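Local coordinates for zinc-binding protein TroA (Treponema pallidum, PDB 1K0F), which binds zinc with high affinity in the periplasm and delivers it to the membrane permease of the TroABC ABC transporter for import into the cytoplasm, at residues G28-G33 with H37-T42; H102-F105 with L109-Y112; D144-Y149 with T259-V264. All coordinates share one frame; numbering follows the deposited sequence.

Interaction 1: residues G28-G33 with H37-T42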
loop_
_atom_site.group_PDB
_atom_site.type_symbol
_atom_site.label_atom_id
_atom_site.label_comp_id
_atom_site.label_asym_id
_atom_site.label_seq_id
_atom_site.Cartn_x
_atom_site.Cartn_y
_atom_site.Cartn_z
ATOM N N GLY A 28 5.475 -7.100 12.616
ATOM C CA GLY A 28 5.290 -6.154 11.533
ATOM C C GLY A 28 6.364 -5.092 11.677
ATOM O O GLY A 28 6.309 -4.266 12.588
ATOM N N LEU A 29 7.353 -5.116 10.787
ATOM C CA LEU A 29 8.454 -4.152 10.844
ATOM C C LEU A 29 8.066 -2.700 10.568
ATOM O O LEU A 29 8.605 -1.783 11.191
ATOM C CB LEU A 29 9.556 -4.561 9.876
ATOM C CG LEU A 29 10.450 -5.680 10.416
ATOM C CD1 LEU A 29 11.729 -5.743 9.592
ATOM C CD2 LEU A 29 10.753 -5.429 11.886
ATOM N N MET A 30 7.145 -2.491 9.634
ATOM C CA MET A 30 6.716 -1.141 9.300
ATOM C C MET A 30 5.260 -0.937 9.712
ATOM O O MET A 30 4.350 -1.533 9.137
ATOM C CB MET A 30 6.888 -0.906 7.808
ATOM C CG MET A 30 8.087 -1.608 7.211
ATOM S SD MET A 30 8.099 -1.326 5.464
ATOM C CE MET A 30 9.847 -1.280 5.119
ATOM N N GLY A 31 5.049 -0.092 10.715
ATOM C CA GLY A 31 3.700 0.144 11.197
ATOM C C GLY A 31 3.012 1.402 10.687
ATOM O O GLY A 31 3.503 2.079 9.776
ATOM N N PRO A 32 1.853 1.731 11.264
ATOM C CA PRO A 32 1.124 2.917 10.830
ATOM C C PRO A 32 2.062 4.104 10.628
ATOM O O PRO A 32 3.116 4.187 11.255
ATOM C CB PRO A 32 0.125 3.161 11.965
ATOM C CG PRO A 32 0.399 2.104 13.014
ATOM C CD PRO A 32 1.159 1.019 12.344
ATOM N N GLY A 33 1.669 5.012 9.742
ATOM C CA GLY A 33 2.484 6.183 9.486
ATOM C C GLY A 33 3.913 5.889 9.063
ATOM O O GLY A 33 4.765 6.776 9.125
ATOM N N HIS A 37 9.480 3.084 1.684
ATOM C CA HIS A 37 10.497 3.607 0.772
ATOM C C HIS A 37 11.743 4.010 1.549
ATOM O O HIS A 37 12.815 3.430 1.397
ATOM C CB HIS A 37 9.979 4.841 0.027
ATOM C CG HIS A 37 8.670 4.632 -0.673
ATOM N ND1 HIS A 37 8.481 3.647 -1.619
ATOM C CD2 HIS A 37 7.490 5.294 -0.581
ATOM C CE1 HIS A 37 7.243 3.709 -2.079
ATOM N NE2 HIS A 37 6.620 4.700 -1.465
ATOM N N LEU A 38 11.579 5.011 2.396
ATOM C CA LEU A 38 12.679 5.532 3.181
ATOM C C LEU A 38 12.798 4.882 4.550
ATOM O O LEU A 38 13.196 5.530 5.518
ATOM C CB LEU A 38 12.500 7.039 3.319
ATOM C CG LEU A 38 11.893 7.652 2.052
ATOM C CD1 LEU A 38 10.832 8.672 2.425
ATOM C CD2 LEU A 38 12.996 8.288 1.215
ATOM N N TYR A 39 12.460 3.600 4.628
ATOM C CA TYR A 39 12.535 2.875 5.894
ATOM C C TYR A 39 13.815 2.029 5.978
ATOM O O TYR A 39 14.211 1.385 5.000
ATOM C CB TYR A 39 11.295 1.980 6.070
ATOM C CG TYR A 39 11.192 1.332 7.442
ATOM C CD1 TYR A 39 10.451 1.921 8.460
ATOM C CD2 TYR A 39 11.871 0.150 7.727
ATOM C CE1 TYR A 39 10.396 1.353 9.733
ATOM C CE2 TYR A 39 11.824 -0.424 8.995
ATOM C CZ TYR A 39 11.089 0.182 9.994
ATOM O OH TYR A 39 11.081 -0.367 11.260
ATOM N N THR A 40 14.450 2.051 7.155
ATOM C CA THR A 40 15.675 1.288 7.427
ATOM C C THR A 40 15.423 0.356 8.607
ATOM O O THR A 40 14.744 0.733 9.562
ATOM C CB THR A 40 16.852 2.195 7.843
ATOM O OG1 THR A 40 16.587 3.541 7.437
ATOM C CG2 THR A 40 18.151 1.702 7.225
ATOM N N ALA A 41 15.970 -0.854 8.550
ATOM C CA ALA A 41 15.800 -1.807 9.642
ATOM C C ALA A 41 16.716 -1.381 10.781
ATOM O O ALA A 41 17.933 -1.507 10.686
ATOM C CB ALA A 41 16.157 -3.219 9.184
ATOM N N THR A 42 16.124 -0.864 11.852
ATOM C CA THR A 42 16.890 -0.423 13.005
ATOM C C THR A 42 17.645 -1.607 13.605
ATOM O O THR A 42 17.624 -2.713 13.061
ATOM C CB THR A 42 15.966 0.153 14.068
ATOM O OG1 THR A 42 15.176 -0.905 14.627
ATOM C CG2 THR A 42 15.042 1.197 13.459
#
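One face of the Tyr39 ring is met by Met30, whose CG sits almost squarely above the ring centre: 4.1 Å from the Tyr39 centroid and 7° off the normal, the geometry of a CH-pi contact. Farther along the same side chain, SD of Met30 stands oblique to the ring, 4.9 Å from the Tyr39 centroid, which makes this a Met-aromatic contact as well. With chi3 at 147°, a moderate bend, the terminal methyl lies against the root of the tyrosine, where Met30 CE reaches Tyr39 CD2 at 3.6 Å and nears CB and CG. At the phenol end, Tyr39 OH is 2.9 Å from Leu29 O, which lies oblique to the ring. Tyr39 thus brings two parts of one loop together, the connection between strand 25-28 and helix 43-51. Two residues before Tyr39, His37 is a ligand of the zinc site, empty in this zinc-free form; its CB points away. Backbone hydrogen bonds of Leu29 with Thr7 and Met30 with Thr8 tie the first segment to the end of strand 4-7 and the residue after it, while Leu29, Tyr39 and Ala41 rest their side chains on helix 43-51.

Interaction 2: residues H102-F105 with L109-Y112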
loop_
_atom_site.group_PDB
_atom_site.type_symbol
_atom_site.label_atom_id
_atom_site.label_comp_id
_atom_site.label_asym_id
_atom_site.label_seq_id
_atom_site.Cartn_x
_atom_site.Cartn_y
_atom_site.Cartn_z
ATOM N N HIS A 102 3.069 -0.478 -5.793
ATOM C CA HIS A 102 1.842 -0.353 -5.016
ATOM C C HIS A 102 0.704 -1.210 -5.525
ATOM O O HIS A 102 -0.414 -0.735 -5.697
ATOM C CB HIS A 102 1.431 1.105 -4.976
ATOM C CG HIS A 102 2.532 2.016 -4.540
ATOM N ND1 HIS A 102 3.474 2.517 -5.414
ATOM C CD2 HIS A 102 2.866 2.491 -3.316
ATOM C CE1 HIS A 102 4.338 3.262 -4.749
ATOM N NE2 HIS A 102 3.990 3.264 -3.472
ATOM N N VAL A 103 1.000 -2.484 -5.728
ATOM C CA VAL A 103 0.034 -3.446 -6.236
ATOM C C VAL A 103 -1.072 -3.827 -5.252
ATOM O O VAL A 103 -2.098 -4.382 -5.637
ATOM C CB VAL A 103 0.756 -4.725 -6.690
ATOM C CG1 VAL A 103 1.703 -4.404 -7.841
ATOM C CG2 VAL A 103 1.523 -5.314 -5.527
ATOM N N TRP A 104 -0.865 -3.533 -3.979
ATOM C CA TRP A 104 -1.869 -3.860 -2.983
ATOM C C TRP A 104 -3.065 -2.938 -3.135
ATOM O O TRP A 104 -3.952 -2.919 -2.281
ATOM C CB TRP A 104 -1.297 -3.689 -1.585
ATOM C CG TRP A 104 -0.742 -2.341 -1.388
ATOM C CD1 TRP A 104 -1.438 -1.195 -1.128
ATOM C CD2 TRP A 104 0.632 -1.971 -1.473
ATOM N NE1 TRP A 104 -0.576 -0.130 -1.045
ATOM C CE2 TRP A 104 0.702 -0.578 -1.252
ATOM C CE3 TRP A 104 1.812 -2.683 -1.710
ATOM C CZ2 TRP A 104 1.908 0.118 -1.264
ATOM C CZ3 TRP A 104 3.011 -1.991 -1.726
ATOM C CH2 TRP A 104 3.050 -0.604 -1.502
ATOM N N PHE A 105 -3.073 -2.147 -4.202
ATOM C CA PHE A 105 -4.189 -1.248 -4.433
ATOM C C PHE A 105 -5.082 -1.783 -5.539
ATOM O O PHE A 105 -6.087 -1.170 -5.891
ATOM C CB PHE A 105 -3.703 0.165 -4.734
ATOM C CG PHE A 105 -3.498 0.995 -3.494
ATOM C CD1 PHE A 105 -4.360 0.866 -2.411
ATOM C CD2 PHE A 105 -2.424 1.871 -3.394
ATOM C CE1 PHE A 105 -4.155 1.600 -1.243
ATOM C CE2 PHE A 105 -2.206 2.607 -2.236
ATOM C CZ PHE A 105 -3.071 2.470 -1.153
ATOM N N LEU A 109 -5.153 -8.107 -8.051
ATOM C CA LEU A 109 -3.762 -8.410 -8.370
ATOM C C LEU A 109 -2.946 -8.579 -7.094
ATOM O O LEU A 109 -1.775 -8.954 -7.132
ATOM C CB LEU A 109 -3.169 -7.292 -9.223
ATOM C CG LEU A 109 -1.688 -7.403 -9.587
ATOM C CD1 LEU A 109 -1.537 -8.184 -10.885
ATOM C CD2 LEU A 109 -1.092 -6.007 -9.712
ATOM N N TRP A 110 -3.577 -8.296 -5.964
ATOM C CA TRP A 110 -2.916 -8.434 -4.681
ATOM C C TRP A 110 -3.117 -9.861 -4.208
ATOM O O TRP A 110 -2.402 -10.336 -3.332
ATOM C CB TRP A 110 -3.521 -7.468 -3.671
ATOM C CG TRP A 110 -2.934 -7.579 -2.300
ATOM C CD1 TRP A 110 -3.587 -7.928 -1.156
ATOM C CD2 TRP A 110 -1.579 -7.300 -1.929
ATOM N NE1 TRP A 110 -2.723 -7.884 -0.093
ATOM C CE2 TRP A 110 -1.485 -7.505 -0.532
ATOM C CE3 TRP A 110 -0.437 -6.902 -2.631
ATOM C CZ2 TRP A 110 -0.289 -7.319 0.171
ATOM C CZ3 TRP A 110 0.756 -6.719 -1.932
ATOM C CH2 TRP A 110 0.816 -6.926 -0.539
ATOM N N SER A 111 -4.102 -10.540 -4.792
ATOM C CA SER A 111 -4.376 -11.926 -4.437
ATOM C C SER A 111 -3.106 -12.725 -4.709
ATOM O O SER A 111 -2.869 -13.769 -4.103
ATOM C CB SER A 111 -5.523 -12.481 -5.282
ATOM O OG SER A 111 -6.113 -11.465 -6.062
ATOM N N TYR A 112 -2.299 -12.223 -5.642
ATOM C CA TYR A 112 -1.036 -12.862 -5.997
ATOM C C TYR A 112 -0.131 -12.796 -4.763
ATOM O O TYR A 112 0.261 -13.822 -4.207
ATOM C CB TYR A 112 -0.361 -12.119 -7.171
ATOM C CG TYR A 112 -0.874 -12.463 -8.559
ATOM C CD1 TYR A 112 -0.230 -13.426 -9.349
ATOM C CD2 TYR A 112 -1.973 -11.793 -9.105
ATOM C CE1 TYR A 112 -0.670 -13.706 -10.645
ATOM C CE2 TYR A 112 -2.420 -12.068 -10.402
ATOM C CZ TYR A 112 -1.762 -13.026 -11.164
ATOM O OH TYR A 112 -2.191 -13.299 -12.444
#
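An extended first torsion swings the Trp110 indole off helix 107-124 and lays its face against the backbone and CB of Trp104. Trp104 takes the less common first torsion, CG between the backbone N and the carbonyl carbon (chi1 55°), and its indole therefore leads away from the helix while CB stays behind on the Trp110 face. The evidence for a CH-pi contact is direct: Trp104 CB lies 3.6 Å from the centroid of the Trp110 six-membered ring and 15° off its normal. The two indoles form a T-shaped (edge-to-face) pair, the edge of Trp104 directed at the face of Trp110, with planes at 89° and centroids of the Trp104 five-membered and Trp110 six-membered rings 5.9 Å apart. Val103 splits its methyls between two partners: CG2 comes in at the edge of the Trp110 ring, near its plane, 3.8 Å from Trp110 CE3, and CG1 touches Leu109 CD2 at 3.7 Å. No hydrogen bond crosses the contact; the Trp104 NE1 donor is satisfied by Ser247 O. His102, two residues before Trp104, is a ligand of the zinc site, and its CA lies over one face of the Trp104 ring; the Trp104 side chain also comes within about 4 Å of that of the ligand Asp248, consistent with a second-shell place. The contact folds the loop after strand 98-99 onto the first turns of helix 107-124. Met11 of helix 10-20 touches both tryptophans, Leu143 of helix 129-156 meets Trp110, and Tyr173 of helix 172-178 packs on Val103 and Leu109.

Interaction 3: residues D144-Y149 with T259-V264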
loop_
_atom_site.group_PDB
_atom_site.type_symbol
_atom_site.label_atom_id
_atom_site.label_comp_id
_atom_site.label_asym_id
_atom_site.label_seq_id
_atom_site.Cartn_x
_atom_site.Cartn_y
_atom_site.Cartn_z
ATOM N N ASP A 144 -11.758 -10.523 -2.445
ATOM C CA ASP A 144 -12.735 -10.471 -3.521
ATOM C C ASP A 144 -13.849 -9.469 -3.219
ATOM O O ASP A 144 -14.107 -8.554 -4.003
ATOM C CB ASP A 144 -13.309 -11.874 -3.751
ATOM C CG ASP A 144 -12.306 -12.807 -4.413
ATOM O OD1 ASP A 144 -12.593 -14.017 -4.560
ATOM O OD2 ASP A 144 -11.220 -12.321 -4.785
ATOM N N LYS A 145 -14.519 -9.634 -2.088
ATOM C CA LYS A 145 -15.574 -8.700 -1.733
ATOM C C LYS A 145 -14.974 -7.297 -1.747
ATOM O O LYS A 145 -15.600 -6.353 -2.224
ATOM C CB LYS A 145 -16.126 -9.010 -0.342
ATOM C CG LYS A 145 -17.431 -9.791 -0.339
ATOM C CD LYS A 145 -17.724 -10.371 1.050
ATOM C CE LYS A 145 -17.533 -11.889 1.097
ATOM N NZ LYS A 145 -16.679 -12.398 -0.028
ATOM N N LEU A 146 -13.748 -7.170 -1.240
ATOM C CA LEU A 146 -13.066 -5.873 -1.175
ATOM C C LEU A 146 -12.852 -5.271 -2.557
ATOM O O LEU A 146 -13.143 -4.093 -2.790
ATOM C CB LEU A 146 -11.711 -6.003 -0.461
ATOM C CG LEU A 146 -10.856 -4.727 -0.339
ATOM C CD1 LEU A 146 -11.724 -3.545 0.060
ATOM C CD2 LEU A 146 -9.764 -4.934 0.694
ATOM N N ASP A 147 -12.333 -6.071 -3.476
ATOM C CA ASP A 147 -12.113 -5.565 -4.811
ATOM C C ASP A 147 -13.449 -5.165 -5.419
ATOM O O ASP A 147 -13.560 -4.141 -6.092
ATOM C CB ASP A 147 -11.459 -6.621 -5.689
ATOM C CG ASP A 147 -11.250 -6.131 -7.094
ATOM O OD1 ASP A 147 -10.165 -5.577 -7.376
ATOM O OD2 ASP A 147 -12.180 -6.294 -7.910
ATOM N N ALA A 148 -14.467 -5.981 -5.177
ATOM C CA ALA A 148 -15.792 -5.711 -5.712
ATOM C C ALA A 148 -16.285 -4.379 -5.188
ATOM O O ALA A 148 -16.644 -3.490 -5.958
ATOM C CB ALA A 148 -16.749 -6.819 -5.311
ATOM N N TYR A 149 -16.284 -4.260 -3.866
ATOM C CA TYR A 149 -16.731 -3.065 -3.166
ATOM C C TYR A 149 -16.043 -1.812 -3.694
ATOM O O TYR A 149 -16.704 -0.835 -4.030
ATOM C CB TYR A 149 -16.460 -3.239 -1.668
ATOM C CG TYR A 149 -16.734 -2.031 -0.796
ATOM C CD1 TYR A 149 -17.979 -1.853 -0.187
ATOM C CD2 TYR A 149 -15.729 -1.097 -0.526
ATOM C CE1 TYR A 149 -18.214 -0.781 0.674
ATOM C CE2 TYR A 149 -15.955 -0.023 0.333
ATOM C CZ TYR A 149 -17.196 0.126 0.929
ATOM O OH TYR A 149 -17.413 1.167 1.801
ATOM N N THR A 259 -6.000 -3.027 8.970
ATOM C CA THR A 259 -6.058 -4.278 8.240
ATOM C C THR A 259 -6.151 -3.860 6.795
ATOM O O THR A 259 -6.603 -2.758 6.495
ATOM C CB THR A 259 -7.296 -5.127 8.637
ATOM O OG1 THR A 259 -8.486 -4.528 8.115
ATOM C CG2 THR A 259 -7.410 -5.239 10.140
ATOM N N TYR A 260 -5.687 -4.722 5.903
ATOM C CA TYR A 260 -5.737 -4.434 4.483
ATOM C C TYR A 260 -7.151 -4.006 4.151
ATOM O O TYR A 260 -7.406 -2.849 3.818
ATOM C CB TYR A 260 -5.388 -5.685 3.698
ATOM C CG TYR A 260 -5.461 -5.490 2.213
ATOM C CD1 TYR A 260 -4.634 -4.564 1.578
ATOM C CD2 TYR A 260 -6.350 -6.230 1.439
ATOM C CE1 TYR A 260 -4.691 -4.381 0.205
ATOM C CE2 TYR A 260 -6.415 -6.055 0.069
ATOM C CZ TYR A 260 -5.584 -5.130 -0.542
ATOM O OH TYR A 260 -5.650 -4.939 -1.902
ATOM N N VAL A 261 -8.069 -4.959 4.272
ATOM C CA VAL A 261 -9.482 -4.749 4.014
ATOM C C VAL A 261 -9.968 -3.385 4.476
ATOM O O VAL A 261 -10.439 -2.586 3.667
ATOM C CB VAL A 261 -10.325 -5.844 4.715
ATOM C CG1 VAL A 261 -11.751 -5.347 4.986
ATOM C CG2 VAL A 261 -10.339 -7.099 3.857
ATOM N N GLY A 262 -9.860 -3.122 5.774
ATOM C CA GLY A 262 -10.318 -1.850 6.302
ATOM C C GLY A 262 -9.511 -0.666 5.817
ATOM O O GLY A 262 -10.061 0.401 5.539
ATOM N N MET A 263 -8.204 -0.844 5.705
ATOM C CA MET A 263 -7.340 0.233 5.250
ATOM C C MET A 263 -7.815 0.730 3.897
ATOM O O MET A 263 -7.893 1.936 3.655
ATOM C CB MET A 263 -5.897 -0.251 5.118
ATOM C CG MET A 263 -5.053 0.583 4.151
ATOM S SD MET A 263 -4.160 -0.404 2.929
ATOM C CE MET A 263 -2.656 0.598 2.733
ATOM N N VAL A 264 -8.111 -0.223 3.016
ATOM C CA VAL A 264 -8.584 0.076 1.664
ATOM C C VAL A 264 -10.042 0.551 1.673
ATOM O O VAL A 264 -10.454 1.365 0.834
ATOM C CB VAL A 264 -8.459 -1.163 0.752
ATOM C CG1 VAL A 264 -9.047 -0.865 -0.609
ATOM C CG2 VAL A 264 -7.003 -1.560 0.627
#
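Helices 129-156 and 260-273 run side by side here, their short segments nearly parallel at 7° with axes 10.3 Å apart, and Leu146 fills the gap between them. Its CG, anti to the backbone N (chi1 179°), carries the side chain toward the opposing helix, CD2 going mainly to Tyr260 and Val261 and CD1 to Val264. CD2 of Leu146 approaches the backbone, 3.3 Å from Val261 CA, and also meets Val261 CG2 at 3.9 Å. The same methyl lies 3.6 Å from Tyr260 CE2, oblique to that ring. Leu146 CD1 turns to the next helical turn, where it touches Val264 CG1 at 3.8 Å. Within helix 260-273, Val264 CG2 lies over one face of the Tyr260 ring, which helps set the position of that ring. The phenol hydroxyl is taken up by a hydrogen bond with Trp104 O, and Val107 of helix 107-124 packs on both Leu146 and Tyr260. One leucine thus contacts residues at i, i+1 and i+4 of the facing helix. No hydrogen bond crosses between the segments and the side-chain contacts are apolar, consistent with apolar burial holding them together, while a hydrogen bond between Tyr149 OH and Asp269 OD1 joins the same helices farther along.

How the interactions relate
Along the chain the contacts come in series: interaction 1 in the loop between strand 25-28 and helix 43-51, interaction 2 at the start of helix 107-124, and interaction 3 between helices 129-156 and 260-273. The centres of interactions 1 and 2 are about 19 Å apart, yet they meet at the zinc site, His37 CE1 lying 3.6 Å from His102 NE2; His168 and Asp248 complete the ligand set, vacant here. Interactions 2 and 3, centres about 11 Å apart, meet where Trp110 CD1 lies 3.5 Å from Tyr260 CZ. Interactions 1 and 3, centres about 23 Å and nearest atoms about 9 Å apart, lie on opposite sides of the chain's centre. Interaction 2 therefore links the metal site to helices 107-124, 129-156 and 260-273.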